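Capsular polysaccharide biosynthesis protein (PDB 4BQO) binds coenzyme A and probably acts as an enzyme in the biosynthesis of the capsular polysaccharide of Burkholderia pseudomallei. Local coordinates at residues A[42-47]-A[75-80]; A[67-72]-A[170-175]; A[163-168]-A[182-187]. The protein carries 1 engineered substitution. All blocks are in the same frame, centred on the assembly; numbering follows the deposited sequence.

Contact 1: residues A[42-47]-A[75-80]. With COA (coenzyme A), chain C.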
loop_
_atom_site.group_PDB
_atom_site.type_symbol
_atom_site.label_atom_id
_atom_site.label_comp_id
_atom_site.label_asym_id
_atom_site.label_seq_id
_atom_site.Cartn_x
_atom_site.Cartn_y
_atom_site.Cartn_z
ATOM N N PHE A 42 -0.184 -1.132 -13.819
ATOM C CA PHE A 42 -1.389 -1.968 -13.837
ATOM C C PHE A 42 -2.463 -1.449 -14.797
ATOM O O PHE A 42 -3.521 -2.067 -14.929
ATOM C CB PHE A 42 -1.969 -2.108 -12.417
ATOM C CG PHE A 42 -2.612 -0.851 -11.886
ATOM C CD1 PHE A 42 -1.850 0.150 -11.295
ATOM C CD2 PHE A 42 -3.992 -0.667 -11.977
ATOM C CE1 PHE A 42 -2.449 1.307 -10.804
ATOM C CE2 PHE A 42 -4.593 0.490 -11.487
ATOM C CZ PHE A 42 -3.821 1.483 -10.908
ATOM N N VAL A 43 -2.195 -0.314 -15.445
ATOM C CA VAL A 43 -3.149 0.357 -16.342
ATOM C C VAL A 43 -2.629 0.370 -17.785
ATOM O O VAL A 43 -3.371 0.116 -18.747
ATOM C CB VAL A 43 -3.408 1.826 -15.892
ATOM C CG1 VAL A 43 -4.337 2.557 -16.856
ATOM C CG2 VAL A 43 -4.003 1.871 -14.498
ATOM N N ALA A 44 -1.343 0.680 -17.925
ATOM C CA ALA A 44 -0.702 0.895 -19.235
ATOM C C ALA A 44 -1.000 -0.204 -20.261
ATOM O O ALA A 44 -0.841 -1.387 -19.982
ATOM C CB ALA A 44 0.807 1.029 -19.060
ATOM N N SER A 45 -1.432 0.208 -21.451
ATOM C CA SER A 45 -1.571 -0.733 -22.556
ATOM C C SER A 45 -0.237 -0.954 -23.269
ATOM O O SER A 45 0.712 -0.193 -23.077
ATOM C CB SER A 45 -2.607 -0.219 -23.554
ATOM O OG SER A 45 -2.173 1.005 -24.108
ATOM N N GLU A 46 -0.178 -1.996 -24.095
ATOM C CA GLU A 46 0.995 -2.290 -24.914
ATOM C C GLU A 46 1.337 -1.090 -25.779
ATOM O O GLU A 46 2.498 -0.711 -25.884
ATOM C CB GLU A 46 0.744 -3.527 -25.779
ATOM C CG GLU A 46 1.996 -4.104 -26.421
ATOM C CD GLU A 46 1.887 -5.588 -26.727
ATOM O OE1 GLU A 46 1.042 -6.274 -26.112
ATOM O OE2 GLU A 46 2.663 -6.071 -27.579
ATOM N N GLU A 47 0.303 -0.488 -26.362
ATOM C CA GLU A 47 0.462 0.703 -27.199
ATOM C C GLU A 47 1.064 1.837 -26.389
ATOM O O GLU A 47 2.003 2.503 -26.844
ATOM C CB GLU A 47 -0.878 1.142 -27.807
ATOM C CG GLU A 47 -0.788 2.350 -28.736
ATOM C CD GLU A 47 -1.167 3.657 -28.058
ATOM O OE1 GLU A 47 -2.296 3.755 -27.532
ATOM O OE2 GLU A 47 -0.338 4.592 -28.056
ATOM N N GLU A 75 8.890 -7.989 -20.036
ATOM C CA GLU A 75 10.015 -7.051 -20.081
ATOM C C GLU A 75 9.585 -5.621 -20.383
ATOM O O GLU A 75 10.133 -4.664 -19.806
ATOM C CB GLU A 75 11.057 -7.517 -21.103
ATOM C CG GLU A 75 12.340 -6.702 -21.095
ATOM C CD GLU A 75 13.323 -7.133 -22.171
ATOM O OE1 GLU A 75 12.928 -7.877 -23.095
ATOM O OE2 GLU A 75 14.498 -6.716 -22.093
ATOM N N LYS A 76 8.592 -5.490 -21.270
ATOM C CA LYS A 76 8.132 -4.199 -21.791
ATOM C C LYS A 76 7.727 -3.214 -20.708
ATOM O O LYS A 76 7.877 -2.011 -20.883
ATOM C CB LYS A 76 6.948 -4.385 -22.747
ATOM C CG LYS A 76 7.338 -4.615 -24.196
ATOM C CD LYS A 76 6.117 -4.612 -25.104
ATOM C CE LYS A 76 6.501 -4.941 -26.538
ATOM N NZ LYS A 76 5.311 -5.268 -27.366
ATOM N N TYR A 77 7.215 -3.750 -19.608
ATOM C CA TYR A 77 6.657 -2.963 -18.517
ATOM C C TYR A 77 7.597 -2.867 -17.318
ATOM O O TYR A 77 7.260 -2.216 -16.308
ATOM C CB TYR A 77 5.346 -3.601 -18.061
ATOM C CG TYR A 77 4.297 -3.724 -19.146
ATOM C CD1 TYR A 77 3.406 -2.690 -19.386
ATOM C CD2 TYR A 77 4.199 -4.883 -19.927
ATOM C CE1 TYR A 77 2.437 -2.793 -20.376
ATOM C CE2 TYR A 77 3.236 -4.990 -20.924
ATOM C CZ TYR A 77 2.357 -3.938 -21.138
ATOM O OH TYR A 77 1.374 -4.010 -22.118
ATOM N N SER A 78 8.754 -3.518 -17.417
ATOM C CA SER A 78 9.662 -3.619 -16.277
ATOM C C SER A 78 10.458 -2.343 -16.086
ATOM O O SER A 78 10.789 -1.652 -17.048
ATOM C CB SER A 78 10.578 -4.826 -16.403
ATOM O OG SER A 78 11.547 -4.625 -17.413
ATOM N N SER A 79 10.741 -2.024 -14.827
ATOM C CA SER A 79 11.514 -0.843 -14.514
ATOM C C SER A 79 12.931 -0.880 -15.077
ATOM O O SER A 79 13.423 0.154 -15.510
ATOM C CB SER A 79 11.522 -0.588 -12.998
ATOM O OG SER A 79 11.943 -1.727 -12.290
ATOM N N VAL A 80 13.567 -2.045 -15.065
ATOM C CA VAL A 80 14.930 -2.168 -15.635
ATOM C C VAL A 80 14.911 -1.798 -17.122
ATOM O O VAL A 80 15.703 -0.967 -17.570
ATOM C CB VAL A 80 15.565 -3.577 -15.470
ATOM C CG1 VAL A 80 15.974 -3.828 -14.032
ATOM C CG2 VAL A 80 14.659 -4.681 -15.978
HETATM N N1A COA C . 4.969 -7.191 2.227
HETATM C C2A COA C . 4.147 -8.208 1.890
HETATM N N3A COA C . 3.678 -8.387 0.640
HETATM C C4A COA C . 4.030 -7.533 -0.359
HETATM C C5A COA C . 4.927 -6.403 -0.062
HETATM C C6A COA C . 5.398 -6.268 1.327
HETATM N N6A COA C . 6.225 -5.249 1.676
HETATM N N7A COA C . 5.108 -5.725 -1.212
HETATM C C8A COA C . 4.394 -6.362 -2.171
HETATM N N9A COA C . 3.751 -7.431 -1.659
HETATM C C1B COA C . 2.882 -8.359 -2.415
HETATM C C2B COA C . 2.342 -7.648 -3.642
HETATM O O2B COA C . 1.072 -7.032 -3.371
HETATM C C3B COA C . 2.280 -8.762 -4.666
HETATM O O3B COA C . 1.082 -9.498 -4.462
HETATM P P3B COA C . 0.396 -10.340 -5.649
HETATM O O7A COA C . -0.247 -9.264 -6.499
HETATM O O8A COA C . 1.549 -11.051 -6.315
HETATM O O9A COA C . -0.569 -11.260 -4.939
HETATM C C4B COA C . 3.445 -9.664 -4.294
HETATM O O4B COA C . 3.662 -9.467 -2.893
HETATM C C5B COA C . 4.727 -9.357 -5.074
HETATM O O5B COA C . 4.787 -7.987 -5.475
HETATM P P1A COA C . 6.183 -7.181 -5.556
HETATM O O1A COA C . 5.893 -5.701 -5.465
HETATM O O2A COA C . 7.098 -7.775 -4.513
HETATM O O3A COA C . 6.793 -7.512 -7.036
HETATM P P2A COA C . 6.068 -7.243 -8.470
HETATM O O4A COA C . 6.887 -6.313 -9.341
HETATM O O5A COA C . 5.666 -8.578 -9.080
HETATM O O6A COA C . 4.730 -6.441 -8.037
HETATM C CBP COA C . 3.308 -4.464 -7.878
HETATM C CCP COA C . 4.374 -5.208 -8.673
HETATM C CDP COA C . 3.551 -4.614 -6.383
HETATM C CEP COA C . 3.339 -2.997 -8.287
HETATM C CAP COA C . 1.933 -5.045 -8.199
HETATM O OAP COA C . 2.093 -6.366 -8.719
HETATM C C9P COA C . 1.093 -5.117 -6.955
HETATM O O9P COA C . 1.348 -5.943 -6.090
HETATM N N8P COA C . 0.081 -4.253 -6.857
HETATM C C7P COA C . -1.297 -4.638 -7.121
HETATM C C6P COA C . -2.299 -3.735 -6.407
HETATM C C5P COA C . -2.550 -2.475 -7.213
HETATM O O5P COA C . -3.239 -2.531 -8.227
HETATM N N4P COA C . -1.998 -1.340 -6.754
HETATM C C3P COA C . -1.196 -0.457 -7.593
HETATM C C2P COA C . -0.900 -1.153 -8.916
HETATM S S1P COA C . 0.658 -2.065 -9.033
HETATM O O HOH W 1 1.286 -6.503 -23.018
#

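Contact 2: residues A[67-72]-A[170-175]. With COA (coenzyme A), chain C.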
loop_
_atom_site.group_PDB
_atom_site.type_symbol
_atom_site.label_atom_id
_atom_site.label_comp_id
_atom_site.label_asym_id
_atom_site.label_seq_id
_atom_site.Cartn_x
_atom_site.Cartn_y
_atom_site.Cartn_z
ATOM N N PRO A 67 10.018 -0.184 -8.430
ATOM C CA PRO A 67 10.454 -1.429 -9.058
ATOM C C PRO A 67 9.267 -2.176 -9.653
ATOM O O PRO A 67 8.238 -2.324 -8.981
ATOM C CB PRO A 67 11.042 -2.230 -7.893
ATOM C CG PRO A 67 11.484 -1.198 -6.922
ATOM C CD PRO A 67 10.518 -0.054 -7.047
ATOM N N VAL A 68 9.405 -2.612 -10.907
ATOM C CA VAL A 68 8.407 -3.453 -11.563
ATOM C C VAL A 68 9.180 -4.579 -12.222
ATOM O O VAL A 68 9.953 -4.347 -13.137
ATOM C CB VAL A 68 7.581 -2.686 -12.617
ATOM C CG1 VAL A 68 6.550 -3.620 -13.238
ATOM C CG2 VAL A 68 6.883 -1.467 -11.996
ATOM N N SER A 69 8.991 -5.791 -11.716
ATOM C CA SER A 69 9.712 -6.963 -12.203
ATOM C C SER A 69 9.360 -7.315 -13.646
ATOM O O SER A 69 8.270 -6.971 -14.134
ATOM C CB SER A 69 9.402 -8.161 -11.308
ATOM O OG SER A 69 9.551 -9.373 -12.027
ATOM N N GLU A 70 10.272 -8.032 -14.310
ATOM C CA GLU A 70 10.003 -8.594 -15.638
ATOM C C GLU A 70 8.841 -9.590 -15.576
ATOM O O GLU A 70 8.089 -9.751 -16.544
ATOM C CB GLU A 70 11.245 -9.310 -16.184
ATOM C CG GLU A 70 11.143 -9.676 -17.662
ATOM C CD GLU A 70 11.760 -11.026 -17.986
ATOM O OE1 GLU A 70 11.201 -12.055 -17.546
ATOM O OE2 GLU A 70 12.793 -11.061 -18.695
ATOM N N GLY A 71 8.711 -10.262 -14.434
ATOM C CA GLY A 71 7.701 -11.299 -14.243
ATOM C C GLY A 71 6.282 -10.780 -14.088
ATOM O O GLY A 71 5.322 -11.535 -14.270
ATOM N N TYR A 72 6.142 -9.496 -13.755
ATOM C CA TYR A 72 4.830 -8.900 -13.545
ATOM C C TYR A 72 3.955 -8.915 -14.814
ATOM O O TYR A 72 2.904 -9.562 -14.841
ATOM C CB TYR A 72 4.954 -7.491 -12.950
ATOM C CG TYR A 72 3.634 -6.755 -12.808
ATOM C CD1 TYR A 72 2.590 -7.273 -12.024
ATOM C CD2 TYR A 72 3.415 -5.556 -13.479
ATOM C CE1 TYR A 72 1.380 -6.597 -11.908
ATOM C CE2 TYR A 72 2.217 -4.861 -13.351
ATOM C CZ TYR A 72 1.201 -5.390 -12.577
ATOM O OH TYR A 72 0.010 -4.717 -12.466
ATOM N N GLY A 170 16.091 -4.936 -4.099
ATOM C CA GLY A 170 15.697 -4.604 -5.461
ATOM C C GLY A 170 15.693 -5.726 -6.479
ATOM O O GLY A 170 16.002 -5.486 -7.651
ATOM N N GLU A 171 15.306 -6.933 -6.064
ATOM C CA GLU A 171 15.112 -8.031 -7.019
ATOM C C GLU A 171 14.052 -7.725 -8.094
ATOM O O GLU A 171 14.108 -8.268 -9.204
ATOM C CB GLU A 171 14.789 -9.348 -6.304
ATOM C CG GLU A 171 15.001 -10.578 -7.182
ATOM C CD GLU A 171 14.980 -11.888 -6.411
ATOM O OE1 GLU A 171 14.010 -12.136 -5.663
ATOM O OE2 GLU A 171 15.942 -12.673 -6.560
ATOM N N ASN A 172 13.095 -6.859 -7.767
ATOM C CA ASN A 172 12.095 -6.422 -8.736
ATOM C C ASN A 172 12.628 -5.350 -9.691
ATOM O O ASN A 172 11.918 -4.913 -10.593
ATOM C CB ASN A 172 10.850 -5.898 -8.022
ATOM C CG ASN A 172 10.036 -7.005 -7.380
ATOM O OD1 ASN A 172 10.011 -8.138 -7.870
ATOM N ND2 ASN A 172 9.362 -6.680 -6.277
ATOM N N ASP A 173 13.864 -4.912 -9.476
ATOM C CA ASP A 173 14.483 -3.895 -10.329
ATOM C C ASP A 173 15.892 -4.334 -10.750
ATOM O O ASP A 173 16.843 -3.544 -10.724
ATOM C CB ASP A 173 14.515 -2.527 -9.628
ATOM C CG ASP A 173 14.938 -1.400 -10.549
ATOM O OD1 ASP A 173 14.620 -1.442 -11.762
ATOM O OD2 ASP A 173 15.601 -0.461 -10.056
ATOM N N GLY A 174 16.004 -5.602 -11.139
ATOM C CA GLY A 174 17.264 -6.177 -11.607
ATOM C C GLY A 174 18.412 -6.141 -10.617
ATOM O O GLY A 174 19.567 -6.039 -11.019
ATOM N N GLY A 175 18.097 -6.214 -9.321
ATOM C CA GLY A 175 19.118 -6.219 -8.270
ATOM C C GLY A 175 19.666 -4.866 -7.838
ATOM O O GLY A 175 20.649 -4.800 -7.089
HETATM N N1A COA C . 4.969 -7.191 2.227
HETATM C C2A COA C . 4.147 -8.208 1.890
HETATM N N3A COA C . 3.678 -8.387 0.640
HETATM C C4A COA C . 4.030 -7.533 -0.359
HETATM C C5A COA C . 4.927 -6.403 -0.062
HETATM C C6A COA C . 5.398 -6.268 1.327
HETATM N N6A COA C . 6.225 -5.249 1.676
HETATM N N7A COA C . 5.108 -5.725 -1.212
HETATM C C8A COA C . 4.394 -6.362 -2.171
HETATM N N9A COA C . 3.751 -7.431 -1.659
HETATM C C1B COA C . 2.882 -8.359 -2.415
HETATM C C2B COA C . 2.342 -7.648 -3.642
HETATM O O2B COA C . 1.072 -7.032 -3.371
HETATM C C3B COA C . 2.280 -8.762 -4.666
HETATM O O3B COA C . 1.082 -9.498 -4.462
HETATM P P3B COA C . 0.396 -10.340 -5.649
HETATM O O7A COA C . -0.247 -9.264 -6.499
HETATM O O8A COA C . 1.549 -11.051 -6.315
HETATM O O9A COA C . -0.569 -11.260 -4.939
HETATM C C4B COA C . 3.445 -9.664 -4.294
HETATM O O4B COA C . 3.662 -9.467 -2.893
HETATM C C5B COA C . 4.727 -9.357 -5.074
HETATM O O5B COA C . 4.787 -7.987 -5.475
HETATM P P1A COA C . 6.183 -7.181 -5.556
HETATM O O1A COA C . 5.893 -5.701 -5.465
HETATM O O2A COA C . 7.098 -7.775 -4.513
HETATM O O3A COA C . 6.793 -7.512 -7.036
HETATM P P2A COA C . 6.068 -7.243 -8.470
HETATM O O4A COA C . 6.887 -6.313 -9.341
HETATM O O5A COA C . 5.666 -8.578 -9.080
HETATM O O6A COA C . 4.730 -6.441 -8.037
HETATM C CBP COA C . 3.308 -4.464 -7.878
HETATM C CCP COA C . 4.374 -5.208 -8.673
HETATM C CDP COA C . 3.551 -4.614 -6.383
HETATM C CEP COA C . 3.339 -2.997 -8.287
HETATM C CAP COA C . 1.933 -5.045 -8.199
HETATM O OAP COA C . 2.093 -6.366 -8.719
HETATM C C9P COA C . 1.093 -5.117 -6.955
HETATM O O9P COA C . 1.348 -5.943 -6.090
HETATM N N8P COA C . 0.081 -4.253 -6.857
HETATM C C7P COA C . -1.297 -4.638 -7.121
HETATM C C6P COA C . -2.299 -3.735 -6.407
HETATM C C5P COA C . -2.550 -2.475 -7.213
HETATM O O5P COA C . -3.239 -2.531 -8.227
HETATM N N4P COA C . -1.998 -1.340 -6.754
HETATM C C3P COA C . -1.196 -0.457 -7.593
HETATM C C2P COA C . -0.900 -1.153 -8.916
HETATM S S1P COA C . 0.658 -2.065 -9.033
#

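Contact 3: residues A[163-168]-A[182-187]. With COA (coenzyme A), chain C.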
loop_
_atom_site.group_PDB
_atom_site.type_symbol
_atom_site.label_atom_id
_atom_site.label_comp_id
_atom_site.label_asym_id
_atom_site.label_seq_id
_atom_site.Cartn_x
_atom_site.Cartn_y
_atom_site.Cartn_z
ATOM N N GLU A 163 9.713 -7.528 5.373
ATOM C CA GLU A 163 9.173 -7.544 4.008
ATOM C C GLU A 163 9.661 -6.357 3.181
ATOM O O GLU A 163 10.054 -6.534 2.020
ATOM C CB GLU A 163 7.636 -7.565 4.043
ATOM C CG GLU A 163 7.062 -8.923 4.439
ATOM C CD GLU A 163 7.434 -10.052 3.496
ATOM O OE1 GLU A 163 7.201 -9.943 2.270
ATOM O OE2 GLU A 163 7.942 -11.078 3.984
ATOM N N LEU A 164 9.634 -5.182 3.793
ATOM C CA LEU A 164 10.130 -3.972 3.138
ATOM C C LEU A 164 11.650 -4.053 2.928
ATOM O O LEU A 164 12.142 -3.764 1.836
ATOM C CB LEU A 164 9.753 -2.728 3.951
ATOM C CG LEU A 164 8.247 -2.325 3.906
ATOM C CD1 LEU A 164 7.975 -1.116 4.785
ATOM C CD2 LEU A 164 7.761 -2.091 2.478
ATOM N N LYS A 165 12.392 -4.459 3.961
ATOM C CA LYS A 165 13.867 -4.460 3.845
ATOM C C LYS A 165 14.347 -5.426 2.776
ATOM O O LYS A 165 15.304 -5.125 2.065
ATOM C CB LYS A 165 14.529 -4.823 5.163
ATOM C CG LYS A 165 14.263 -3.829 6.264
ATOM C CD LYS A 165 15.221 -2.665 6.289
ATOM C CE LYS A 165 15.111 -1.946 7.627
ATOM N NZ LYS A 165 15.754 -0.610 7.574
ATOM N N THR A 166 13.685 -6.572 2.657
ATOM C CA THR A 166 14.028 -7.549 1.628
ATOM C C THR A 166 13.838 -6.967 0.234
ATOM O O THR A 166 14.692 -7.119 -0.658
ATOM C CB THR A 166 13.178 -8.823 1.781
ATOM O OG1 THR A 166 13.517 -9.474 3.009
ATOM C CG2 THR A 166 13.395 -9.771 0.621
ATOM N N ARG A 167 12.721 -6.282 0.039
ATOM C CA ARG A 167 12.462 -5.676 -1.257
ATOM C C ARG A 167 13.412 -4.522 -1.580
ATOM O O ARG A 167 13.688 -4.267 -2.753
ATOM C CB ARG A 167 10.996 -5.277 -1.387
ATOM C CG ARG A 167 10.115 -6.475 -1.677
ATOM C CD ARG A 167 8.641 -6.172 -1.494
ATOM N NE ARG A 167 7.827 -7.321 -1.884
ATOM C CZ ARG A 167 7.518 -8.345 -1.087
ATOM N NH1 ARG A 167 7.943 -8.381 0.174
ATOM N NH2 ARG A 167 6.771 -9.338 -1.555
ATOM N N GLU A 168 13.923 -3.847 -0.547
ATOM C CA GLU A 168 14.923 -2.760 -0.705
ATOM C C GLU A 168 16.150 -3.205 -1.520
ATOM O O GLU A 168 16.810 -2.387 -2.157
ATOM C CB GLU A 168 15.382 -2.188 0.655
ATOM C CG GLU A 168 16.393 -1.039 0.539
ATOM C CD GLU A 168 16.970 -0.563 1.870
ATOM O OE1 GLU A 168 17.027 -1.352 2.837
ATOM O OE2 GLU A 168 17.383 0.620 1.939
ATOM N N VAL A 182 11.458 4.500 3.019
ATOM C CA VAL A 182 10.940 5.104 4.228
ATOM C C VAL A 182 10.670 4.072 5.304
ATOM O O VAL A 182 9.964 4.368 6.258
ATOM C CB VAL A 182 9.682 5.975 3.976
ATOM C CG1 VAL A 182 10.048 7.206 3.215
ATOM C CG2 VAL A 182 8.598 5.195 3.233
ATOM N N THR A 183 11.257 2.895 5.173
ATOM C CA THR A 183 11.034 1.814 6.122
ATOM C C THR A 183 11.251 2.256 7.566
ATOM O O THR A 183 10.383 2.083 8.431
ATOM C CB THR A 183 11.914 0.597 5.802
ATOM O OG1 THR A 183 11.709 0.206 4.439
ATOM C CG2 THR A 183 11.553 -0.584 6.708
ATOM N N ASP A 184 12.396 2.860 7.843
ATOM C CA ASP A 184 12.688 3.177 9.223
ATOM C C ASP A 184 11.781 4.306 9.767
ATOM O O ASP A 184 11.396 4.287 10.951
ATOM C CB ASP A 184 14.201 3.387 9.410
ATOM C CG ASP A 184 15.020 2.108 9.084
ATOM O OD1 ASP A 184 14.550 0.962 9.330
ATOM O OD2 ASP A 184 16.149 2.244 8.568
ATOM N N PHE A 185 11.374 5.231 8.892
ATOM C CA PHE A 185 10.393 6.273 9.215
ATOM C C PHE A 185 9.030 5.651 9.622
ATOM O O PHE A 185 8.404 6.065 10.588
ATOM C CB PHE A 185 10.228 7.232 8.028
ATOM C CG PHE A 185 9.224 8.307 8.251
ATOM C CD1 PHE A 185 7.866 8.110 7.944
ATOM C CD2 PHE A 185 9.618 9.538 8.762
ATOM C CE1 PHE A 185 6.934 9.104 8.147
ATOM C CE2 PHE A 185 8.693 10.542 8.962
ATOM C CZ PHE A 185 7.336 10.328 8.683
ATOM N N ILE A 186 8.598 4.673 8.842
ATOM C CA ILE A 186 7.330 3.995 9.115
ATOM C C ILE A 186 7.407 3.331 10.482
ATOM O O ILE A 186 6.535 3.566 11.322
ATOM C CB ILE A 186 6.982 2.944 8.047
ATOM C CG1 ILE A 186 6.636 3.641 6.721
ATOM C CG2 ILE A 186 5.760 2.148 8.516
ATOM C CD1 ILE A 186 6.591 2.708 5.544
ATOM N N LEU A 187 8.462 2.546 10.734
ATOM C CA LEU A 187 8.550 1.850 12.026
ATOM C C LEU A 187 8.565 2.858 13.200
ATOM O O LEU A 187 7.859 2.693 14.204
ATOM C CB LEU A 187 9.777 0.914 12.045
ATOM C CG LEU A 187 9.881 0.195 13.391
ATOM C CD1 LEU A 187 8.759 -0.819 13.573
ATOM C CD2 LEU A 187 11.242 -0.466 13.431
HETATM N N1A COA C . 4.969 -7.191 2.227
HETATM C C2A COA C . 4.147 -8.208 1.890
HETATM N N3A COA C . 3.678 -8.387 0.640
HETATM C C4A COA C . 4.030 -7.533 -0.359
HETATM C C5A COA C . 4.927 -6.403 -0.062
HETATM C C6A COA C . 5.398 -6.268 1.327
HETATM N N6A COA C . 6.225 -5.249 1.676
HETATM N N7A COA C . 5.108 -5.725 -1.212
HETATM C C8A COA C . 4.394 -6.362 -2.171
HETATM N N9A COA C . 3.751 -7.431 -1.659
HETATM C C1B COA C . 2.882 -8.359 -2.415
HETATM C C2B COA C . 2.342 -7.648 -3.642
HETATM O O2B COA C . 1.072 -7.032 -3.371
HETATM C C3B COA C . 2.280 -8.762 -4.666
HETATM O O3B COA C . 1.082 -9.498 -4.462
HETATM P P3B COA C . 0.396 -10.340 -5.649
HETATM O O7A COA C . -0.247 -9.264 -6.499
HETATM O O8A COA C . 1.549 -11.051 -6.315
HETATM O O9A COA C . -0.569 -11.260 -4.939
HETATM C C4B COA C . 3.445 -9.664 -4.294
HETATM O O4B COA C . 3.662 -9.467 -2.893
HETATM C C5B COA C . 4.727 -9.357 -5.074
HETATM O O5B COA C . 4.787 -7.987 -5.475
HETATM P P1A COA C . 6.183 -7.181 -5.556
HETATM O O1A COA C . 5.893 -5.701 -5.465
HETATM O O2A COA C . 7.098 -7.775 -4.513
HETATM O O3A COA C . 6.793 -7.512 -7.036
HETATM P P2A COA C . 6.068 -7.243 -8.470
HETATM O O4A COA C . 6.887 -6.313 -9.341
HETATM O O5A COA C . 5.666 -8.578 -9.080
HETATM O O6A COA C . 4.730 -6.441 -8.037
HETATM C CBP COA C . 3.308 -4.464 -7.878
HETATM C CCP COA C . 4.374 -5.208 -8.673
HETATM C CDP COA C . 3.551 -4.614 -6.383
HETATM C CEP COA C . 3.339 -2.997 -8.287
HETATM C CAP COA C . 1.933 -5.045 -8.199
HETATM O OAP COA C . 2.093 -6.366 -8.719
HETATM C C9P COA C . 1.093 -5.117 -6.955
HETATM O O9P COA C . 1.348 -5.943 -6.090
HETATM N N8P COA C . 0.081 -4.253 -6.857
HETATM C C7P COA C . -1.297 -4.638 -7.121
HETATM C C6P COA C . -2.299 -3.735 -6.407
HETATM C C5P COA C . -2.550 -2.475 -7.213
HETATM O O5P COA C . -3.239 -2.531 -8.227
HETATM N N4P COA C . -1.998 -1.340 -6.754
HETATM C C3P COA C . -1.196 -0.457 -7.593
HETATM C C2P COA C . -0.900 -1.153 -8.916
HETATM S S1P COA C . 0.658 -2.065 -9.033
#

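Contact 1: residues A[42-47]-A[75-80]
K76 NZ donates to E46 OE2 at 2.8 Å, a salt bridge at the outer margin of a junction between a helix N terminus and a 3-10 turn in the parallel alpha/beta part of the chain. Residue 46 begins helix 46-56, with S45 as its N-cap; residues 75-77 form the turn, and S78 stands at the N-cap of helix 79-83, its capping bond weak. The ammonium stands 40° out of the E46 carboxylate plane, so the bond comes from above that plane. The glutamate places CG anti to its backbone nitrogen (chi1 -167°) and stays extended, as the lysine does beyond CG, and the two chains meet obliquely at their charged ends. D50 offers K76 NZ a second, weak and longer ion pair. The other glutamate oxygen, OE1, accepts from a water at 3.1 Å; the same water lies in plane at the edge of the Y77 ring and is 2.7 Å from Y77 OH. The two side chains are thus joined through solvent, whereas Y77 OH and E46 N, although close, have an angle too poor for a hydrogen bond. Inward, the Y77 ring approaches A44 obliquely: CE1 is 3.6 Å from A44 O and 4.4 Å from A44 CB. R73 serves both sides, donating from NH1 to A44 O and making a cation-pi contact with Y77. At the other end of 42-47, F42 turns a ring face to O5P of coenzyme A. The turn itself is closed by E75 O, which accepts S78 N at 3.0 Å and S78 OG at 2.8 Å.

Contact 2: residues A[67-72]-A[170-175]
P67 and N172 supply the apolar packing where the loop after strand 62-65 meets the turn following helix 153-168, and where S69, the N-cap of a short, weakly bonded helix (70-73), and N172 meet the diphosphate of coenzyme A. P67 CB lies 3.7 Å from N172 CB and touches D173 CB as well, so one proline carbon rests on two consecutive beta carbons. The polar approaches between the backbones are close but poorly directed. N172 O lies close to V68 N and S69 N, but at angles too poor for a hydrogen bond with either; a CA-H...O contact does form, with S69 CA 3.4 Å from N172 O. Binding to coenzyme A is where the two segments cooperate. S69 N points almost straight at ligand O4A (3.2 Å, 176° at the hydrogen), while N172 ND2 makes a weaker, more bent bond to ligand O2A at 3.1 Å. These oxygens belong to the two different phosphates, so the diphosphate is held from both segments; R167 NE adds a bond to the ligand. With CG beside its own backbone nitrogen (chi1 -72°), N172 turns its amide to the diphosphate and sets OD1 3.5 Å from S69 CB. Y72 contributes a ring face to CCP of the ligand's pantetheine arm. Capping and turn bonds fix the backbones. S69 OG, in the conformer described, accepts from G71 N at 2.7 Å as the helix N-cap. D173 is tied outward, through OD2 to Y65 and through OD1 to R83 and S79. G170 O takes D173 N at 2.9 Å and G175 N at 2.8 Å, from opposite faces of its carbonyl plane.

Contact 3: residues A[163-168]-A[182-187]
K165 and D184 join the exposed side of an antiparallel helix pair, a helical hairpin whose short segment axes make 172° and come within 11.0 Å. K165 NZ donates to D184 OD1 at 2.6 Å in a salt bridge, on the syn side and 26° out of the carboxylate plane, and makes a weaker bond to OD2; the two side chains cross at about a right angle. The lysine bends at chi2 (-86°), which carries CE across T183 CG2. Beneath this bridge, L164 CB packs 3.6 Å from T183 OG1, and L164 CD1 meets I186 CD1 at 4.1 Å. The buried T183 hydroxyl has its polar partner in Q96 NE2, while Q96 OE1 accepts from V182 N, so one glutamine holds the start of helix 183-189.

On its other flank, helix 153-168 faces coenzyme A, and L164 spans both sides by sending CD2 toward the adenine amino group, N6A. In the conformer described, R167 lays a face of its guanidinium over the adenine, with C5A 3.4 Å above the plane, and reaches the diphosphate through NE, 2.8 Å from ligand O2A. What steadies this guanidinium is E163, one helical turn earlier: its OE1 takes R167 NH1 in a 2.7 Å salt bridge.

From the N terminus, residues 42-47 at the start of helix 46-56 pair with 75-80 to close a 27-residue loop containing strand 62-65. Segment 67-72 lies inside that loop but finds its partner at 170-175, so contact 2 crosses contact 1 and spans 97 intervening residues. Contact 3 opens at 163-168, before contact 2 has closed, and ends at 182-187; it crosses contact 2 as a hairpin around a 13-residue link. Contacts 1 and 3 follow in series, their centres about 25 Å apart. Contacts 1 and 2 meet where S79 bonds to V68. Together they tie the parallel-sheet region to the helical hairpin around coenzyme A, which all three touch.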